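Long-range contacts in amidohydrolase (Brucella melitensis biovar Abortus, PDB 4F0L), which is a metal-dependent hydrolase of the amidohydrolase family that binds a ferric ion and is probably a deaminase: residues G36-I41 and D385-G390; Q54-A59 and V396-E401; F69-A74 and E107-R112; F128-H133 and A214-R219; T364-F369 and V410-W415. All coordinates share one frame; numbering follows the deposited sequence.

Contact 1. Residues G36-I41 and D385-G390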
# COMPACT_ATOMS: atom_id res chain seq x y z
N GLY B 36 22.83 -17.20 -20.03
CA GLY B 36 21.59 -16.56 -19.54
C GLY B 36 20.45 -17.50 -19.15
O GLY B 36 19.31 -17.06 -18.96
N VAL B 37 20.75 -18.80 -19.06
CA VAL B 37 19.78 -19.82 -18.74
C VAL B 37 20.24 -20.52 -17.46
O VAL B 37 21.45 -20.61 -17.20
CB VAL B 37 19.64 -20.83 -19.96
CG1 VAL B 37 18.76 -22.03 -19.63
CG2 VAL B 37 19.09 -20.12 -21.20
N ILE B 38 19.31 -21.05 -16.69
CA ILE B 38 19.63 -21.83 -15.49
C ILE B 38 20.04 -23.22 -15.95
O ILE B 38 19.25 -23.98 -16.50
CB ILE B 38 18.44 -21.90 -14.50
CG1 ILE B 38 18.17 -20.51 -13.97
CG2 ILE B 38 18.73 -22.79 -13.30
CD1 ILE B 38 16.83 -20.41 -13.21
N CYS B 39 21.31 -23.55 -15.73
CA CYS B 39 21.81 -24.82 -16.24
C CYS B 39 21.72 -25.91 -15.18
O CYS B 39 21.70 -27.11 -15.51
CB CYS B 39 23.24 -24.66 -16.78
SG CYS B 39 24.44 -24.14 -15.54
N SER B 40 21.69 -25.52 -13.90
CA SER B 40 21.64 -26.49 -12.80
C SER B 40 21.07 -25.87 -11.53
O SER B 40 21.20 -24.67 -11.30
CB SER B 40 23.05 -27.05 -12.52
OG SER B 40 23.92 -26.02 -12.11
N ILE B 41 20.39 -26.69 -10.74
CA ILE B 41 19.95 -26.33 -9.41
C ILE B 41 20.26 -27.53 -8.51
O ILE B 41 19.80 -28.63 -8.79
CB ILE B 41 18.45 -26.04 -9.32
CG1 ILE B 41 18.07 -24.82 -10.19
CG2 ILE B 41 18.04 -25.74 -7.88
CD1 ILE B 41 16.55 -24.71 -10.35
N ASP B 385 9.53 -20.80 -17.77
CA ASP B 385 10.31 -19.94 -16.89
C ASP B 385 9.95 -20.15 -15.41
O ASP B 385 8.97 -20.83 -15.07
CB ASP B 385 10.12 -18.48 -17.27
CG ASP B 385 11.05 -18.02 -18.40
OD1 ASP B 385 11.99 -18.76 -18.81
OD2 ASP B 385 10.83 -16.88 -18.84
N GLY B 386 10.77 -19.57 -14.55
CA GLY B 386 10.75 -19.88 -13.12
C GLY B 386 12.12 -20.31 -12.62
O GLY B 386 13.11 -20.29 -13.37
N LEU B 387 12.18 -20.72 -11.35
CA LEU B 387 13.41 -21.27 -10.77
C LEU B 387 13.50 -22.74 -11.08
O LEU B 387 13.32 -23.58 -10.22
CB LEU B 387 13.48 -21.02 -9.25
CG LEU B 387 13.89 -19.63 -8.82
CD1 LEU B 387 13.97 -19.55 -7.31
CD2 LEU B 387 15.25 -19.27 -9.43
N LYS B 388 13.75 -23.04 -12.35
CA LYS B 388 13.79 -24.40 -12.87
C LYS B 388 14.96 -24.51 -13.82
O LYS B 388 15.31 -23.54 -14.52
CB LYS B 388 12.57 -24.73 -13.75
CG LYS B 388 11.18 -24.45 -13.17
CD LYS B 388 10.23 -24.42 -14.36
CE LYS B 388 8.85 -23.97 -14.02
NZ LYS B 388 8.21 -23.50 -15.28
N LYS B 389 15.49 -25.72 -13.93
CA LYS B 389 16.48 -26.01 -14.95
C LYS B 389 15.90 -25.71 -16.33
O LYS B 389 14.74 -26.01 -16.61
CB LYS B 389 16.96 -27.47 -14.79
CG LYS B 389 17.49 -27.75 -13.36
CD LYS B 389 17.74 -29.21 -12.87
CE LYS B 389 19.23 -29.68 -12.95
NZ LYS B 389 20.16 -29.74 -11.71
N GLY B 390 16.70 -25.04 -17.18
CA GLY B 390 16.26 -24.67 -18.51
C GLY B 390 15.44 -23.41 -18.63
O GLY B 390 15.17 -22.98 -19.74

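Contact 2. Residues Q54-A59 and V396-E401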
# COMPACT_ATOMS: atom_id res chain seq x y z
N GLN B 54 24.02 -15.36 -1.67
CA GLN B 54 22.81 -14.60 -1.38
C GLN B 54 22.06 -15.29 -0.23
O GLN B 54 22.21 -16.49 0.01
CB GLN B 54 21.94 -14.51 -2.66
CG GLN B 54 22.62 -13.79 -3.82
CD GLN B 54 22.66 -12.27 -3.64
OE1 GLN B 54 21.82 -11.70 -2.96
NE2 GLN B 54 23.62 -11.62 -4.29
N SER B 55 21.27 -14.51 0.51
CA SER B 55 20.50 -15.04 1.62
C SER B 55 19.21 -15.69 1.19
O SER B 55 18.96 -16.82 1.59
CB SER B 55 20.20 -13.93 2.65
OG SER B 55 21.43 -13.41 3.13
N VAL B 56 18.40 -14.98 0.40
CA VAL B 56 17.07 -15.46 0.03
C VAL B 56 16.80 -15.12 -1.42
O VAL B 56 16.85 -13.96 -1.80
CB VAL B 56 15.98 -14.84 0.90
CG1 VAL B 56 14.60 -15.27 0.39
CG2 VAL B 56 16.17 -15.23 2.37
N VAL B 57 16.53 -16.14 -2.24
CA VAL B 57 16.34 -16.01 -3.70
C VAL B 57 14.97 -16.55 -4.08
O VAL B 57 14.54 -17.61 -3.59
CB VAL B 57 17.45 -16.72 -4.50
CG1 VAL B 57 17.09 -16.76 -5.99
CG2 VAL B 57 18.78 -16.01 -4.28
N VAL B 58 14.25 -15.76 -4.86
CA VAL B 58 12.93 -16.08 -5.37
C VAL B 58 12.89 -15.82 -6.86
O VAL B 58 13.75 -15.14 -7.41
CB VAL B 58 11.81 -15.26 -4.67
CG1 VAL B 58 11.77 -15.57 -3.16
CG2 VAL B 58 11.94 -13.77 -4.91
N ALA B 59 11.87 -16.37 -7.51
CA ALA B 59 11.69 -16.19 -8.95
C ALA B 59 11.40 -14.73 -9.28
O ALA B 59 10.85 -14.02 -8.46
CB ALA B 59 10.52 -17.05 -9.43
N VAL B 396 15.44 -12.97 -8.16
CA VAL B 396 15.50 -11.82 -7.26
C VAL B 396 16.04 -12.25 -5.88
O VAL B 396 15.63 -13.30 -5.36
CB VAL B 396 14.07 -11.22 -7.09
CG1 VAL B 396 14.04 -10.03 -6.11
CG2 VAL B 396 13.45 -10.80 -8.44
N SER B 397 16.97 -11.47 -5.29
CA SER B 397 17.34 -11.71 -3.89
C SER B 397 16.69 -10.63 -3.01
O SER B 397 16.51 -9.49 -3.44
CB SER B 397 18.83 -11.76 -3.68
OG SER B 397 19.43 -10.48 -3.82
N LEU B 398 16.31 -11.04 -1.81
CA LEU B 398 15.63 -10.17 -0.90
C LEU B 398 16.57 -9.74 0.22
O LEU B 398 17.31 -10.57 0.75
CB LEU B 398 14.38 -10.85 -0.33
CG LEU B 398 13.29 -11.19 -1.36
CD1 LEU B 398 12.22 -12.03 -0.70
CD2 LEU B 398 12.65 -9.95 -2.01
N ASP B 399 16.50 -8.46 0.60
CA ASP B 399 17.22 -7.97 1.77
C ASP B 399 16.44 -8.42 3.00
O ASP B 399 15.31 -7.96 3.23
CB ASP B 399 17.33 -6.44 1.71
CG ASP B 399 18.05 -5.84 2.91
OD1 ASP B 399 18.01 -6.38 4.01
OD2 ASP B 399 18.71 -4.81 2.75
N VAL B 400 17.05 -9.31 3.79
CA VAL B 400 16.44 -9.85 5.01
C VAL B 400 17.19 -9.42 6.27
O VAL B 400 17.16 -10.10 7.30
CB VAL B 400 16.34 -11.40 4.95
CG1 VAL B 400 15.32 -11.81 3.89
CG2 VAL B 400 17.72 -12.02 4.75
N GLU B 401 17.81 -8.25 6.19
CA GLU B 401 18.53 -7.67 7.30
C GLU B 401 17.62 -7.54 8.54
O GLU B 401 18.05 -7.81 9.65
CB GLU B 401 19.07 -6.31 6.84
CG GLU B 401 20.04 -5.61 7.77
CD GLU B 401 20.76 -4.46 7.04
OE1 GLU B 401 20.34 -3.30 7.25
OE2 GLU B 401 21.68 -4.74 6.23
O HOH W 1 19.21 -12.27 -0.04

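Contact 3. Residues F69-A74 and E107-R112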
# COMPACT_ATOMS: atom_id res chain seq x y z
N PHE B 69 3.37 4.63 -21.17
CA PHE B 69 3.24 6.10 -21.18
C PHE B 69 2.52 6.66 -19.97
O PHE B 69 2.78 7.78 -19.59
CB PHE B 69 2.59 6.60 -22.49
CG PHE B 69 1.11 6.35 -22.58
CD1 PHE B 69 0.21 7.27 -22.11
CD2 PHE B 69 0.62 5.18 -23.18
CE1 PHE B 69 -1.16 7.03 -22.21
CE2 PHE B 69 -0.73 4.93 -23.28
CZ PHE B 69 -1.63 5.86 -22.79
N GLN B 70 1.64 5.86 -19.36
CA GLN B 70 0.87 6.30 -18.23
C GLN B 70 1.74 6.51 -16.99
O GLN B 70 1.34 7.24 -16.07
CB GLN B 70 -0.32 5.35 -17.94
CG GLN B 70 -1.35 5.39 -19.08
CD GLN B 70 -2.52 4.45 -18.88
OE1 GLN B 70 -2.71 3.91 -17.82
NE2 GLN B 70 -3.35 4.31 -19.90
N TYR B 71 2.92 5.89 -16.97
CA TYR B 71 3.88 6.14 -15.88
C TYR B 71 4.18 7.63 -15.77
O TYR B 71 4.45 8.14 -14.70
CB TYR B 71 5.18 5.40 -16.16
CG TYR B 71 6.30 5.51 -15.14
CD1 TYR B 71 6.23 4.86 -13.90
CD2 TYR B 71 7.49 6.18 -15.46
CE1 TYR B 71 7.28 4.93 -12.98
CE2 TYR B 71 8.54 6.24 -14.58
CZ TYR B 71 8.43 5.62 -13.32
OH TYR B 71 9.51 5.69 -12.46
N GLY B 72 4.18 8.33 -16.91
CA GLY B 72 4.40 9.77 -16.90
C GLY B 72 3.34 10.56 -16.14
O GLY B 72 3.61 11.62 -15.62
N MET B 73 2.13 10.02 -16.04
CA MET B 73 1.04 10.72 -15.37
C MET B 73 0.83 10.26 -13.93
O MET B 73 -0.06 10.78 -13.25
CB MET B 73 -0.27 10.61 -16.16
CG MET B 73 -1.03 9.31 -15.95
SD MET B 73 -2.37 9.07 -17.16
CE MET B 73 -3.79 9.44 -16.11
N ALA B 74 1.67 9.35 -13.45
CA ALA B 74 1.51 8.80 -12.11
C ALA B 74 1.54 9.92 -11.06
O ALA B 74 2.46 10.74 -11.05
CB ALA B 74 2.59 7.76 -11.82
N GLU B 107 10.20 6.58 -25.34
CA GLU B 107 11.32 5.71 -24.99
C GLU B 107 11.86 6.05 -23.61
O GLU B 107 12.17 5.15 -22.82
CB GLU B 107 12.44 5.80 -26.01
CG GLU B 107 13.53 4.75 -25.79
CD GLU B 107 14.65 4.75 -26.82
OE1 GLU B 107 14.48 5.33 -27.92
OE2 GLU B 107 15.71 4.14 -26.53
N ALA B 108 12.01 7.35 -23.33
CA ALA B 108 12.49 7.83 -22.02
C ALA B 108 11.59 7.43 -20.87
O ALA B 108 12.06 6.96 -19.82
CB ALA B 108 12.66 9.34 -22.03
N VAL B 109 10.29 7.63 -21.04
CA VAL B 109 9.30 7.21 -20.06
C VAL B 109 9.30 5.68 -19.84
O VAL B 109 9.35 5.22 -18.69
CB VAL B 109 7.90 7.69 -20.44
CG1 VAL B 109 6.85 7.11 -19.50
CG2 VAL B 109 7.86 9.22 -20.45
N ALA B 110 9.26 4.92 -20.93
CA ALA B 110 9.29 3.46 -20.81
C ALA B 110 10.57 2.96 -20.14
O ALA B 110 10.53 2.05 -19.33
CB ALA B 110 9.14 2.82 -22.19
N LEU B 111 11.71 3.54 -20.49
CA LEU B 111 12.95 3.14 -19.83
C LEU B 111 12.87 3.34 -18.32
O LEU B 111 13.18 2.41 -17.55
CB LEU B 111 14.18 3.83 -20.42
CG LEU B 111 15.52 3.53 -19.71
CD1 LEU B 111 15.83 2.05 -19.75
CD2 LEU B 111 16.67 4.35 -20.30
N ARG B 112 12.45 4.53 -17.88
CA ARG B 112 12.44 4.81 -16.45
C ARG B 112 11.43 3.94 -15.72
O ARG B 112 11.66 3.53 -14.58
CB ARG B 112 12.18 6.29 -16.19
CG ARG B 112 12.31 6.72 -14.75
CD ARG B 112 13.74 6.51 -14.24
NE ARG B 112 13.91 6.73 -12.79
CZ ARG B 112 13.61 5.84 -11.84
NH1 ARG B 112 13.13 4.64 -12.12
NH2 ARG B 112 13.80 6.16 -10.57

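Contact 4. Residues F128-H133 and A214-R219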
# COMPACT_ATOMS: atom_id res chain seq x y z
N PHE B 128 1.14 -3.72 -23.07
CA PHE B 128 -0.15 -3.73 -23.74
C PHE B 128 -0.18 -2.37 -24.42
O PHE B 128 -0.61 -1.35 -23.83
CB PHE B 128 -1.23 -3.90 -22.65
CG PHE B 128 -2.62 -4.15 -23.15
CD1 PHE B 128 -3.42 -3.11 -23.59
CD2 PHE B 128 -3.18 -5.40 -23.05
CE1 PHE B 128 -4.75 -3.33 -23.98
CE2 PHE B 128 -4.49 -5.63 -23.43
CZ PHE B 128 -5.28 -4.59 -23.89
N HIS B 129 0.28 -2.37 -25.67
CA HIS B 129 0.77 -1.19 -26.33
C HIS B 129 -0.19 -0.63 -27.35
O HIS B 129 -0.37 -1.23 -28.43
CB HIS B 129 2.08 -1.55 -27.04
CG HIS B 129 2.64 -0.44 -27.85
ND1 HIS B 129 2.97 0.74 -27.30
CD2 HIS B 129 2.91 -0.33 -29.21
CE1 HIS B 129 3.46 1.55 -28.25
NE2 HIS B 129 3.42 0.90 -29.43
N TYR B 130 -0.81 0.50 -27.05
CA TYR B 130 -1.78 1.08 -27.99
C TYR B 130 -1.46 2.47 -28.52
O TYR B 130 -2.24 3.03 -29.27
CB TYR B 130 -3.21 1.04 -27.43
CG TYR B 130 -3.49 1.73 -26.12
CD1 TYR B 130 -3.73 3.10 -26.07
CD2 TYR B 130 -3.62 1.01 -24.95
CE1 TYR B 130 -4.03 3.73 -24.87
CE2 TYR B 130 -3.94 1.63 -23.75
CZ TYR B 130 -4.14 2.98 -23.71
OH TYR B 130 -4.46 3.59 -22.52
N LEU B 131 -0.32 3.03 -28.13
CA LEU B 131 0.05 4.35 -28.55
C LEU B 131 0.89 4.19 -29.81
O LEU B 131 2.12 4.07 -29.75
CB LEU B 131 0.81 5.04 -27.44
CG LEU B 131 1.27 6.45 -27.71
CD1 LEU B 131 0.12 7.36 -28.12
CD2 LEU B 131 2.01 6.96 -26.46
N HIS B 132 0.21 4.16 -30.97
CA HIS B 132 0.84 3.75 -32.22
C HIS B 132 1.31 4.86 -33.11
O HIS B 132 2.45 4.87 -33.54
CB HIS B 132 -0.10 2.88 -33.04
CG HIS B 132 -0.48 1.59 -32.38
ND1 HIS B 132 0.44 0.69 -31.95
CD2 HIS B 132 -1.74 1.02 -32.12
CE1 HIS B 132 -0.20 -0.39 -31.45
NE2 HIS B 132 -1.53 -0.18 -31.53
N HIS B 133 0.40 5.78 -33.46
CA HIS B 133 0.62 6.67 -34.58
C HIS B 133 1.03 8.06 -34.14
O HIS B 133 1.10 8.35 -32.95
CB HIS B 133 -0.64 6.68 -35.44
CG HIS B 133 -1.06 5.29 -35.87
ND1 HIS B 133 -0.23 4.44 -36.50
CD2 HIS B 133 -2.29 4.64 -35.76
CE1 HIS B 133 -0.89 3.30 -36.76
NE2 HIS B 133 -2.14 3.42 -36.31
N ALA B 214 -3.14 -7.86 -28.73
CA ALA B 214 -3.98 -7.34 -27.67
C ALA B 214 -5.19 -6.62 -28.28
O ALA B 214 -5.18 -5.41 -28.41
CB ALA B 214 -3.20 -6.39 -26.76
N PRO B 215 -6.24 -7.38 -28.64
CA PRO B 215 -7.50 -6.69 -28.87
C PRO B 215 -7.87 -5.86 -27.66
O PRO B 215 -7.86 -6.36 -26.52
CB PRO B 215 -8.51 -7.83 -29.10
CG PRO B 215 -7.83 -9.07 -28.62
CD PRO B 215 -6.36 -8.84 -28.77
N HIS B 216 -8.16 -4.59 -27.85
CA HIS B 216 -8.26 -3.70 -26.68
C HIS B 216 -9.31 -4.13 -25.68
O HIS B 216 -9.03 -4.27 -24.48
CB HIS B 216 -8.55 -2.28 -27.11
CG HIS B 216 -8.63 -1.33 -25.96
ND1 HIS B 216 -9.80 -1.00 -25.37
CD2 HIS B 216 -7.63 -0.66 -25.27
CE1 HIS B 216 -9.56 -0.15 -24.35
NE2 HIS B 216 -8.23 0.06 -24.28
N SER B 217 -10.51 -4.35 -26.18
CA SER B 217 -11.68 -4.66 -25.35
C SER B 217 -12.81 -5.01 -26.28
O SER B 217 -12.71 -4.78 -27.51
CB SER B 217 -12.11 -3.45 -24.52
OG SER B 217 -12.56 -2.43 -25.39
N LEU B 218 -13.90 -5.50 -25.72
CA LEU B 218 -15.04 -5.87 -26.55
C LEU B 218 -15.70 -4.65 -27.19
O LEU B 218 -16.30 -4.77 -28.25
CB LEU B 218 -16.05 -6.70 -25.76
CG LEU B 218 -15.51 -8.07 -25.29
CD1 LEU B 218 -16.54 -8.76 -24.41
CD2 LEU B 218 -15.08 -8.95 -26.46
N ARG B 219 -15.59 -3.49 -26.55
CA ARG B 219 -16.14 -2.24 -27.10
C ARG B 219 -15.39 -1.80 -28.33
O ARG B 219 -15.95 -1.18 -29.24
CB ARG B 219 -15.98 -1.06 -26.12
CG ARG B 219 -16.85 -1.07 -24.90
CD ARG B 219 -16.79 0.32 -24.28
NE ARG B 219 -17.36 0.25 -22.94
CZ ARG B 219 -18.65 0.43 -22.65
NH1 ARG B 219 -19.53 0.78 -23.59
NH2 ARG B 219 -19.04 0.29 -21.40

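Contact 5. Residues T364-F369 and V410-W415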
# COMPACT_ATOMS: atom_id res chain seq x y z
N THR B 364 -0.38 -16.67 3.37
CA THR B 364 -1.06 -15.88 2.33
C THR B 364 -0.02 -15.31 1.36
O THR B 364 -0.21 -15.33 0.14
CB THR B 364 -1.92 -14.75 2.96
OG1 THR B 364 -2.89 -15.34 3.81
CG2 THR B 364 -2.65 -13.96 1.90
N GLY B 365 1.10 -14.83 1.88
CA GLY B 365 2.14 -14.26 1.01
C GLY B 365 2.74 -15.30 0.09
O GLY B 365 2.96 -15.05 -1.11
N ARG B 366 2.96 -16.50 0.62
CA ARG B 366 3.43 -17.64 -0.17
C ARG B 366 2.49 -17.99 -1.33
O ARG B 366 2.92 -18.08 -2.49
CB ARG B 366 3.65 -18.85 0.74
CG ARG B 366 3.93 -20.18 0.04
CD ARG B 366 5.25 -20.23 -0.72
NE ARG B 366 5.42 -21.56 -1.33
CZ ARG B 366 5.79 -22.65 -0.65
NH1 ARG B 366 6.01 -22.58 0.65
NH2 ARG B 366 5.90 -23.82 -1.27
N ALA B 367 1.22 -18.16 -1.04
CA ALA B 367 0.23 -18.52 -2.05
C ALA B 367 0.15 -17.45 -3.13
O ALA B 367 0.11 -17.76 -4.31
CB ALA B 367 -1.15 -18.73 -1.42
N LEU B 368 0.14 -16.19 -2.73
CA LEU B 368 -0.01 -15.12 -3.69
C LEU B 368 1.24 -14.98 -4.55
O LEU B 368 1.13 -14.80 -5.77
CB LEU B 368 -0.30 -13.81 -2.96
CG LEU B 368 -1.74 -13.72 -2.47
CD1 LEU B 368 -1.92 -12.38 -1.81
CD2 LEU B 368 -2.77 -13.93 -3.58
N PHE B 369 2.39 -15.08 -3.93
CA PHE B 369 3.63 -14.93 -4.65
C PHE B 369 3.81 -16.07 -5.63
O PHE B 369 4.08 -15.81 -6.80
CB PHE B 369 4.85 -14.87 -3.73
CG PHE B 369 6.12 -14.64 -4.48
CD1 PHE B 369 6.49 -13.37 -4.86
CD2 PHE B 369 6.92 -15.72 -4.87
CE1 PHE B 369 7.67 -13.15 -5.57
CE2 PHE B 369 8.08 -15.50 -5.59
CZ PHE B 369 8.46 -14.21 -5.93
N VAL B 410 7.79 -16.94 6.13
CA VAL B 410 7.83 -15.80 7.01
C VAL B 410 8.52 -14.63 6.32
O VAL B 410 8.11 -13.47 6.47
CB VAL B 410 8.53 -16.18 8.35
CG1 VAL B 410 8.78 -14.94 9.21
CG2 VAL B 410 7.69 -17.20 9.10
N VAL B 411 9.54 -14.93 5.50
CA VAL B 411 10.19 -13.87 4.73
C VAL B 411 9.19 -13.21 3.76
O VAL B 411 9.16 -11.96 3.63
CB VAL B 411 11.43 -14.35 3.95
CG1 VAL B 411 11.91 -13.24 3.01
CG2 VAL B 411 12.54 -14.82 4.89
N LEU B 412 8.39 -14.02 3.06
CA LEU B 412 7.43 -13.50 2.08
C LEU B 412 6.38 -12.64 2.79
O LEU B 412 6.01 -11.57 2.29
CB LEU B 412 6.75 -14.61 1.30
CG LEU B 412 7.64 -15.41 0.36
CD1 LEU B 412 6.89 -16.60 -0.28
CD2 LEU B 412 8.29 -14.51 -0.70
N ASP B 413 5.88 -13.12 3.92
CA ASP B 413 4.85 -12.38 4.64
C ASP B 413 5.40 -11.06 5.19
O ASP B 413 4.70 -10.04 5.19
CB ASP B 413 4.22 -13.25 5.72
CG ASP B 413 3.36 -14.37 5.14
OD1 ASP B 413 2.80 -14.19 4.06
OD2 ASP B 413 3.21 -15.40 5.78
N GLY B 414 6.67 -11.04 5.55
CA GLY B 414 7.31 -9.83 6.07
C GLY B 414 7.50 -8.82 4.98
O GLY B 414 7.25 -7.61 5.15
N TRP B 415 7.87 -9.31 3.83
CA TRP B 415 8.04 -8.51 2.65
C TRP B 415 6.75 -7.91 2.22
O TRP B 415 6.68 -6.71 1.98
CB TRP B 415 8.57 -9.41 1.54
CG TRP B 415 8.84 -8.74 0.22
CD1 TRP B 415 9.14 -7.40 -0.03
CD2 TRP B 415 8.89 -9.39 -1.07
NE1 TRP B 415 9.35 -7.20 -1.36
CE2 TRP B 415 9.24 -8.36 -2.04
CE3 TRP B 415 8.67 -10.69 -1.53
CZ2 TRP B 415 9.36 -8.64 -3.39
CZ3 TRP B 415 8.79 -10.96 -2.89
CH2 TRP B 415 9.14 -9.95 -3.79

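Contact 1. Residues G36-I41 and D385-G390
Gly390 N donates to Ile38 O at 2.8 Å, a nearly straight bond lying in the carbonyl plane. It joins the loop 385-390 to strand 37-42, an outermost strand of the small mixed sheet near the N terminus. Two isoleucines face the loop and pack largely on its carbonyls. Ile38 sets CB against Lys388 O at 3.5 Å and sends CD1 on to Gly386 O, 3.7 Å away. Ile41 pushes CD1 up to Leu387 O at 3.4 Å. The chain reverses tightly here, with Leu387 at the centre of an inverse gamma turn. Lys389 works differently: its chain bends about both bonds of CD (chi3 99°, chi4 102°), which brings NZ back over the strand to Ile41 O at 3.1 Å, well above the carbonyl plane. Farther out, Ile38 has another backbone bond to Ala391 and Gly36 one to Ala393, carrying the attachment on past Gly390. Ile31 of strand 29-34 touches Ile38, while Leu21 touches both Ile41 and Leu387. Asp385 is held by a salt bridge to Arg382. Lys388 leads away from the strand and folds over its own loop, its NZ donating to Asp385 O at 2.8 Å.

Contact 2. Residues Q54-A59 and V396-E401
Val58 and Val396 form an antiparallel hydrogen-bonded pair, the tight end of a contact between strands 56-66 and 395-399. Val58 N gives to Val396 O at 2.9 Å, and Val396 N returns a bond of equal length to Val58 O. One residue along, Val57 and Ser397 make a non-hydrogen-bonded pair with CA atoms 4.4 Å apart. Val56 O then takes Leu398 N at 3.0 Å and also a CA-H contact from Ser397. Over these bonds the valines and Leu398 interlock: Val58 CG2 sits against Val396 CB, and Leu398 CD1 touches a methyl of both Val56 and Val58. Phe369 and Trp415 continue this apolar layer.

Toward Ser55 the two chains spread, and direct pairing gives way to a water. It accepts from Val56 N and donates to Leu398 O at 2.7 Å, bridging a gap the backbones no longer close. Here the side chains meet more sparsely, Val56 CG2 crossing Val400 CG1 at about a right angle.

On the face with Val57, Ser397 OG donates to Gln54 OE1 at 2.8 Å, from well above the amide plane. The same OG accepts from Asp425 N, and Gln54 NE2 reaches Asp425 OD2. This small network should set the amide's rotation and tie the strand 422-428 to the corner at Ser55.

Contact 3. Residues F69-A74 and E107-R112
Tyr71 reaches across obliquely to helix 103-119, meeting Val109 near the root of the side chain and Arg112 near the hydroxyl. Its loop, 69-74, follows strand 56-66 and the iron ligands there, Phe69 lying beside the ligand His67. With CG anti to the backbone N (chi1 -179°), the tyrosine carries its ring out to the helix. Val109 runs past it the other way: its CG1 lies 4.1 Å from Tyr71 CB and 3.9 Å from Gly72 N. On the inner half of the ring, Tyr71 CD2 is 3.8 Å from Val109 O. Arg112 then crosses the outer end of the ring. Arg112 CG lies at the ring edge, near its plane, 3.8 Å from Tyr71 CE2. A bend at chi2 (63°) turns the rest of the arginine so that one face of the guanidinium looks at Tyr71 OH, the ring and guanidinium planes being 47° apart.

No hydrogen bond links the two segments; others satisfy their polar ends. Tyr71 OH bonds to Asp116 OD2 and to Arg402 of the second subunit, while Arg112 NE forms a salt bridge with Glu446 of helix 442-457. Arg420 of the second subunit makes a cation-pi contact with the Tyr71 ring and bonds to Tyr71 O. The phenol therefore sits in a strongly charged setting at the subunit interface, where Asp116 and Glu446 probably offset the gathered arginines, with the Val109 contact just inside.

Contact 4. Residues F128-H133 and A214-R219
Phe128 packs on Ala214 and His216 in a buried, mostly aromatic contact at the C-terminal ends of two strands, 122-129 and 210-215, of the TIM-barrel-type amidohydrolase fold. No hydrogen bond passes between the segments. Ala214 lays its CB over one face of the Phe128 ring, a CH-pi contact 3.9 Å from the centroid and 21° off the normal. The outer edge of the same ring meets backbone: Phe128 CZ is 3.8 Å from His216 O, near the ring plane. A trans first torsion (chi1 -171°) stretches the Phe128 ring across toward the other strand.

His216 crosses Phe128 at about a right angle, its CD2 lying 4.1 Å from Phe128 CE1. That CD2 edge is also turned to Tyr130, giving a T-shaped pair with ring centroids 5.8 Å apart and planes at 85°. On its other side the imidazole is steadied by a hydrogen bond between His216 ND1 and Ser217 OG (3.1 Å).

Phe128 is also second shell to the metal. Its ring stands edge-to-face with His65 and meets His241, both iron ligands, and its carbonyl accepts from ND1 of the ligand His67, which should fix how that imidazole is turned.

Strand 160-167 runs between the two strands, and its Val166 touches Phe128, Tyr130, Ala214 and His216. Strand 238-242 borders Phe128 and Pro215, while helix 145-157 packs on the outward-turned His129.

Contact 5. Residues T364-F369 and V410-W415
Leu412, Phe369 and Asp413 carry this crossing of two helices, 364-379 and 408-417, whose short segments pass nearly at a right angle with axes 8.0 Å apart. Leu412 drives its side chain toward the other helix and divides its two methyls between neighbours. Leu412 CD1 rests 3.6 Å from Arg366 CA and lies against the start of that arginine's side chain, whose charged end leads on to Asp370 and Asp409. Leu412 CD2 comes obliquely to the Phe369 ring, 4.4 Å from Phe369 CG.

Phe369, its first torsion close to trans (chi1 -177°), extends toward Trp415. Its CE1 meets Trp415 CZ3 at 3.6 Å, arriving at the indole edge near the indole plane. The two six-membered rings are inclined at 54°. Leu20 of strand 19-21 touches Phe369, Leu412 and Arg366, so the small N-terminal part of the fold closes over this apolar cluster.

Where Gly365 faces Asp413 the backbones come nearest, with CA atoms 4.9 Å apart; glycine has no side chain to hold them off. Gly75 of the second subunit packs on Asp413. Amides in the first turn of a helix lack an acceptor within it, and Asp413 supplies one from outside. Its OD2 is held by Ser363 OG, and its OD1, met nearly along the C-O axis, accepts from Gly365 N at 2.8 Å in a bent bond (132° at the hydrogen).

In the fold
From the N terminus, the small sheet opens contact 1 at residues 36-41, and strand 56-66 opens contact 2 soon after. Neither closes until the chain has run through the barrel. Contacts 3 and 4 open and close in series within that long excursion; they join early barrel elements and touch each other where Phe69 and Gln70 come up to Tyr130. Contact 5 opens at 364-369, before contact 1 closes at 385-390 and contact 2 at 396-401, and itself closes at 410-415, crossing both. Contacts 1 and 2 bind the returning chain to the N-terminal part, and contact 5 joins two late helices that pack on contact 2; Leu387 and Phe369 both pack on Val58 and Ala59.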